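Side-chain contacts in carboxylesterase YBFK (PDB 4CCY), which hydrolyses carboxylic esters to an alcohol and a carboxylate, as an alpha/beta hydrolase with a probable serine charge-relay system: residues E102-F107 with F220-T225; A108-D113 with G132-N137. All coordinates share one frame; numbering follows the deposited sequence.

In the fold
Contact 1 and contact 2 both use helix 104-118: its N-terminal turn meets residues 220-225 in contact 1, and the following turns meet helix 130-141 in contact 2. Their centres lie about 9 Å apart. The two are joined by a probable hydrogen bond of 2.8 Å from Asn137 ND2 to Arg104 O, and by packing of Phe107 CG on His134 CE1 at 3.7 Å and of Phe220 CZ on Ser133 O at 3.5 Å. Helix 130-141 follows Ser129, probably the nucleophile of the charge-relay system; the side chains of Phe220 and His134 are about 10 Å and 9 Å from that of Ser129, so neither contact includes it.

Contact 1: residues E102-F107 with F220-T225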
# COMPACT_ATOMS: atom_id res chain seq x y z
N GLU A 102 1.24 -16.48 -1.75
CA GLU A 102 1.59 -16.97 -0.40
C GLU A 102 2.96 -16.59 0.16
O GLU A 102 3.09 -16.32 1.35
CB GLU A 102 1.44 -18.49 -0.31
CG GLU A 102 -0.01 -18.94 -0.34
CD GLU A 102 -0.16 -20.43 -0.14
OE1 GLU A 102 0.61 -21.21 -0.75
OE2 GLU A 102 -1.07 -20.82 0.62
N THR A 103 3.98 -16.61 -0.69
CA THR A 103 5.35 -16.40 -0.23
C THR A 103 5.83 -15.05 -0.75
O THR A 103 5.21 -14.49 -1.66
CB THR A 103 6.28 -17.48 -0.80
OG1 THR A 103 6.25 -17.39 -2.22
CG2 THR A 103 5.85 -18.88 -0.34
N ARG A 104 6.93 -14.54 -0.20
CA ARG A 104 7.50 -13.28 -0.70
C ARG A 104 7.97 -13.37 -2.16
O ARG A 104 7.94 -12.37 -2.89
CB ARG A 104 8.59 -12.74 0.25
CG ARG A 104 8.03 -12.41 1.64
CD ARG A 104 9.03 -11.77 2.60
NE ARG A 104 10.13 -12.65 3.00
CZ ARG A 104 10.07 -13.58 3.95
NH1 ARG A 104 8.94 -13.81 4.62
NH2 ARG A 104 11.15 -14.30 4.23
N ALA A 105 8.37 -14.57 -2.58
CA ALA A 105 8.68 -14.84 -3.98
C ALA A 105 7.43 -14.67 -4.85
O ALA A 105 7.48 -13.99 -5.88
CB ALA A 105 9.29 -16.23 -4.15
N ASP A 106 6.31 -15.25 -4.42
CA ASP A 106 5.01 -15.03 -5.07
C ASP A 106 4.67 -13.55 -5.25
O ASP A 106 4.27 -13.13 -6.35
CB ASP A 106 3.87 -15.69 -4.28
CG ASP A 106 3.92 -17.21 -4.30
OD1 ASP A 106 4.62 -17.81 -5.15
OD2 ASP A 106 3.24 -17.81 -3.46
N PHE A 107 4.82 -12.76 -4.18
CA PHE A 107 4.47 -11.33 -4.23
C PHE A 107 5.20 -10.64 -5.37
O PHE A 107 4.59 -9.88 -6.12
CB PHE A 107 4.78 -10.59 -2.90
CG PHE A 107 4.16 -11.20 -1.67
CD1 PHE A 107 3.00 -11.99 -1.75
CD2 PHE A 107 4.73 -10.98 -0.42
CE1 PHE A 107 2.45 -12.56 -0.61
CE2 PHE A 107 4.18 -11.54 0.71
CZ PHE A 107 3.04 -12.32 0.63
N PHE A 220 4.11 -12.42 4.53
CA PHE A 220 3.99 -11.31 5.46
C PHE A 220 3.18 -11.72 6.70
O PHE A 220 2.47 -12.71 6.66
CB PHE A 220 3.35 -10.09 4.76
CG PHE A 220 4.22 -9.47 3.70
CD1 PHE A 220 5.62 -9.54 3.77
CD2 PHE A 220 3.65 -8.76 2.65
CE1 PHE A 220 6.42 -8.96 2.80
CE2 PHE A 220 4.44 -8.17 1.67
CZ PHE A 220 5.82 -8.26 1.74
N PRO A 221 3.31 -10.97 7.81
CA PRO A 221 4.24 -9.84 7.98
C PRO A 221 5.68 -10.31 8.06
O PRO A 221 5.93 -11.44 8.47
CB PRO A 221 3.79 -9.20 9.30
CG PRO A 221 3.07 -10.28 10.03
CD PRO A 221 2.43 -11.14 8.98
N TYR A 222 6.61 -9.44 7.66
CA TYR A 222 8.02 -9.80 7.66
C TYR A 222 8.92 -8.62 8.02
O TYR A 222 8.67 -7.49 7.60
CB TYR A 222 8.42 -10.42 6.31
CG TYR A 222 9.86 -10.83 6.21
CD1 TYR A 222 10.40 -11.80 7.06
CD2 TYR A 222 10.70 -10.25 5.26
CE1 TYR A 222 11.73 -12.19 6.97
CE2 TYR A 222 12.04 -10.64 5.15
CZ TYR A 222 12.54 -11.60 6.01
OH TYR A 222 13.85 -11.98 5.90
N VAL A 223 9.94 -8.88 8.83
CA VAL A 223 10.99 -7.89 9.10
C VAL A 223 12.22 -8.26 8.26
O VAL A 223 12.80 -9.34 8.42
CB VAL A 223 11.34 -7.82 10.61
CG1 VAL A 223 12.53 -6.90 10.86
CG2 VAL A 223 10.12 -7.39 11.43
N PHE A 224 12.62 -7.38 7.36
CA PHE A 224 13.79 -7.66 6.52
C PHE A 224 15.05 -7.67 7.37
O PHE A 224 15.16 -6.89 8.31
CB PHE A 224 13.87 -6.66 5.36
CG PHE A 224 12.71 -6.77 4.41
CD1 PHE A 224 12.71 -7.72 3.40
CD2 PHE A 224 11.58 -5.97 4.58
CE1 PHE A 224 11.62 -7.85 2.54
CE2 PHE A 224 10.50 -6.09 3.73
CZ PHE A 224 10.52 -7.03 2.71
N THR A 225 15.97 -8.59 7.07
CA THR A 225 17.19 -8.74 7.88
C THR A 225 18.17 -7.62 7.54
O THR A 225 18.03 -6.97 6.51
CB THR A 225 17.90 -10.07 7.61
OG1 THR A 225 18.31 -10.12 6.24
CG2 THR A 225 17.00 -11.25 7.94
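One face of the Tyr222 ring carries the guanidinium of Arg104; against the opposite face, toward the rim, lies Phe224 N, and Phe224 CE1 sits at the edge in plane. The guanidinium lies flat, its plane 3° from the ring's and CZ 3.4 Å from the ring centroid, nearly on the ring normal, a stacked cation-pi contact. The bend at chi3 (-66°) turns the end of the arginine chain over the phenol, while CD, 3.8 Å from Phe220 CE1, comes up to the neighbouring phenylalanine obliquely. Arg104 NH1 also bonds to Gly219 O, so the stack and this bond probably limit the group's rotation. Phe107 CE2 stands over the centre of the Phe220 ring, 3.4 Å from CD2 of Phe220, with the planes inclined at 43°. On one face of the Phe107 ring is Thr103 O, and in plane at its edge is Phe220 N. Tyr222 OH is hydrogen-bonded to Glu228 OE1. An alanine in place of Tyr222 is likely to leave the Arg104 guanidinium without its flat support and Glu228 OE1 without the hydroxyl. At the helix start, Thr103 and Asp106 form a capping box: Asp106 N donates to Thr103 OG1 at 3.1 Å, and Thr103 N reaches Asp106 OD2 at 3.1 Å from above the carboxylate plane. Asp106 OD2 takes a second bond, from Glu102 N, on its anti lone pair. The contact thus joins the first turn of helix 104-118 to the weakly bonded strand at about 222-223, which runs parallel to strand 156-157, while Phe220 and Phe224 rest on helix 130-141.

Contact 2: residues A108-D113 with G132-N137; sequences AEWMKD and GSHIVN
Trp110 points the edge of its six-membered ring at the imidazole of His134, an offset edge-to-face pair between two helices of the alpha/beta hydrolase fold, with the centroids 5.7 Å apart and the planes at 73°. The approaching atom is CZ3 of Trp110, 4.1 Å from His134 ND1, which lies near the indole plane. The two side chains cross at about a right angle. A chi1 of 168° swings the Trp110 ring out opposite the backbone N, and the benzo end of the indole meets the histidine, while NE1 is hydrogen-bonded to Thr44 OG1. The NE1 bond and the edge contact at CZ3 engage separate parts of the indole, probably restricting its turning. Met111 CE covers one indole face, 3.6 Å above the plane and toward the rim. His134 takes part in an aromatic cluster, since its ring also meets Phe107 and stands edge-to-face with Phe220. Helix 130-141 begins just after Ser129, at the probable nucleophile elbow, so the pair ties helix 104-118 to it; the charge-relay histidine is probably His273, not His134. Within residues 108-113 and 132-137 the backbones are nearest at Ala108 and Asn137, CA to CA 6.9 Å. No hydrogen bond links the two segments, which meet through the aromatic pair and van der Waals contact and bury 132 Å² in all. The Asn137 amide adds a tie outside them: ND2 donates to Arg104 O, one turn before Ala108, and OD1 accepts from Arg141 NE, which satisfies both ends of a buried group. In passing, Asn137 ND2 comes to 4.0 Å from Ala108 CB.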
# COMPACT_ATOMS: atom_id res chain seq x y z
N ALA A 108 6.50 -10.88 -5.47
CA ALA A 108 7.32 -10.26 -6.52
C ALA A 108 6.97 -10.79 -7.91
O ALA A 108 6.98 -10.04 -8.88
CB ALA A 108 8.80 -10.42 -6.22
N GLU A 109 6.62 -12.08 -8.00
CA GLU A 109 6.15 -12.63 -9.29
C GLU A 109 4.82 -12.01 -9.73
O GLU A 109 4.66 -11.68 -10.91
CB GLU A 109 6.09 -14.17 -9.27
CG GLU A 109 7.47 -14.85 -9.26
CD GLU A 109 8.32 -14.49 -10.48
OE1 GLU A 109 7.83 -14.64 -11.61
OE2 GLU A 109 9.48 -14.04 -10.31
N TRP A 110 3.90 -11.84 -8.78
CA TRP A 110 2.64 -11.14 -9.03
C TRP A 110 2.89 -9.77 -9.63
O TRP A 110 2.30 -9.42 -10.64
CB TRP A 110 1.82 -11.00 -7.74
CG TRP A 110 0.65 -10.05 -7.86
CD1 TRP A 110 -0.43 -10.14 -8.74
CD2 TRP A 110 0.41 -8.83 -7.09
NE1 TRP A 110 -1.30 -9.09 -8.56
CE2 TRP A 110 -0.85 -8.26 -7.60
CE3 TRP A 110 1.08 -8.17 -6.07
CZ2 TRP A 110 -1.40 -7.09 -7.07
CZ3 TRP A 110 0.53 -6.97 -5.57
CH2 TRP A 110 -0.68 -6.45 -6.06
N MET A 111 3.79 -9.00 -9.02
CA MET A 111 4.09 -7.64 -9.49
C MET A 111 4.78 -7.61 -10.85
O MET A 111 4.51 -6.70 -11.64
CB MET A 111 4.88 -6.83 -8.45
CG MET A 111 5.05 -5.33 -8.75
SD MET A 111 3.55 -4.35 -9.12
CE MET A 111 2.41 -4.91 -7.85
N LYS A 112 5.66 -8.58 -11.12
CA LYS A 112 6.26 -8.71 -12.46
C LYS A 112 5.20 -8.92 -13.53
O LYS A 112 5.26 -8.30 -14.59
CB LYS A 112 7.29 -9.85 -12.52
CG LYS A 112 8.63 -9.53 -11.89
CD LYS A 112 9.64 -10.63 -12.19
CE LYS A 112 10.73 -10.67 -11.14
NZ LYS A 112 11.68 -11.78 -11.43
N ASP A 113 4.21 -9.77 -13.25
CA ASP A 113 3.07 -10.00 -14.16
C ASP A 113 2.28 -8.70 -14.39
O ASP A 113 1.85 -8.42 -15.50
CB ASP A 113 2.11 -11.05 -13.61
CG ASP A 113 2.64 -12.47 -13.68
OD1 ASP A 113 3.75 -12.70 -14.19
OD2 ASP A 113 1.91 -13.37 -13.19
N GLY A 132 3.50 -0.80 1.03
CA GLY A 132 4.87 -0.37 1.33
C GLY A 132 5.78 -1.57 1.50
O GLY A 132 6.89 -1.60 0.95
N SER A 133 5.32 -2.58 2.25
CA SER A 133 6.09 -3.82 2.41
C SER A 133 6.22 -4.61 1.11
O SER A 133 7.25 -5.20 0.87
CB SER A 133 5.52 -4.69 3.54
OG SER A 133 5.54 -3.95 4.76
N HIS A 134 5.20 -4.57 0.26
CA HIS A 134 5.35 -5.14 -1.10
C HIS A 134 6.47 -4.48 -1.86
O HIS A 134 7.26 -5.15 -2.56
CB HIS A 134 4.04 -5.03 -1.88
CG HIS A 134 3.08 -6.15 -1.61
ND1 HIS A 134 3.06 -7.29 -2.34
CD2 HIS A 134 2.09 -6.29 -0.64
CE1 HIS A 134 2.11 -8.12 -1.86
NE2 HIS A 134 1.52 -7.51 -0.81
N ILE A 135 6.55 -3.16 -1.74
CA ILE A 135 7.56 -2.40 -2.48
C ILE A 135 8.97 -2.72 -2.03
O ILE A 135 9.85 -2.90 -2.88
CB ILE A 135 7.25 -0.89 -2.48
CG1 ILE A 135 6.05 -0.63 -3.39
CG2 ILE A 135 8.43 -0.07 -2.99
CD1 ILE A 135 5.28 0.62 -3.08
N VAL A 136 9.20 -2.83 -0.72
CA VAL A 136 10.52 -3.21 -0.22
C VAL A 136 10.89 -4.59 -0.74
O VAL A 136 12.00 -4.80 -1.24
CB VAL A 136 10.60 -3.18 1.32
CG1 VAL A 136 11.99 -3.57 1.79
CG2 VAL A 136 10.21 -1.80 1.84
N ASN A 137 9.95 -5.53 -0.67
CA ASN A 137 10.15 -6.88 -1.20
C ASN A 137 10.45 -6.88 -2.71
O ASN A 137 11.36 -7.57 -3.18
CB ASN A 137 8.94 -7.77 -0.91
CG ASN A 137 9.17 -9.21 -1.33
OD1 ASN A 137 10.01 -9.91 -0.75
ND2 ASN A 137 8.42 -9.67 -2.34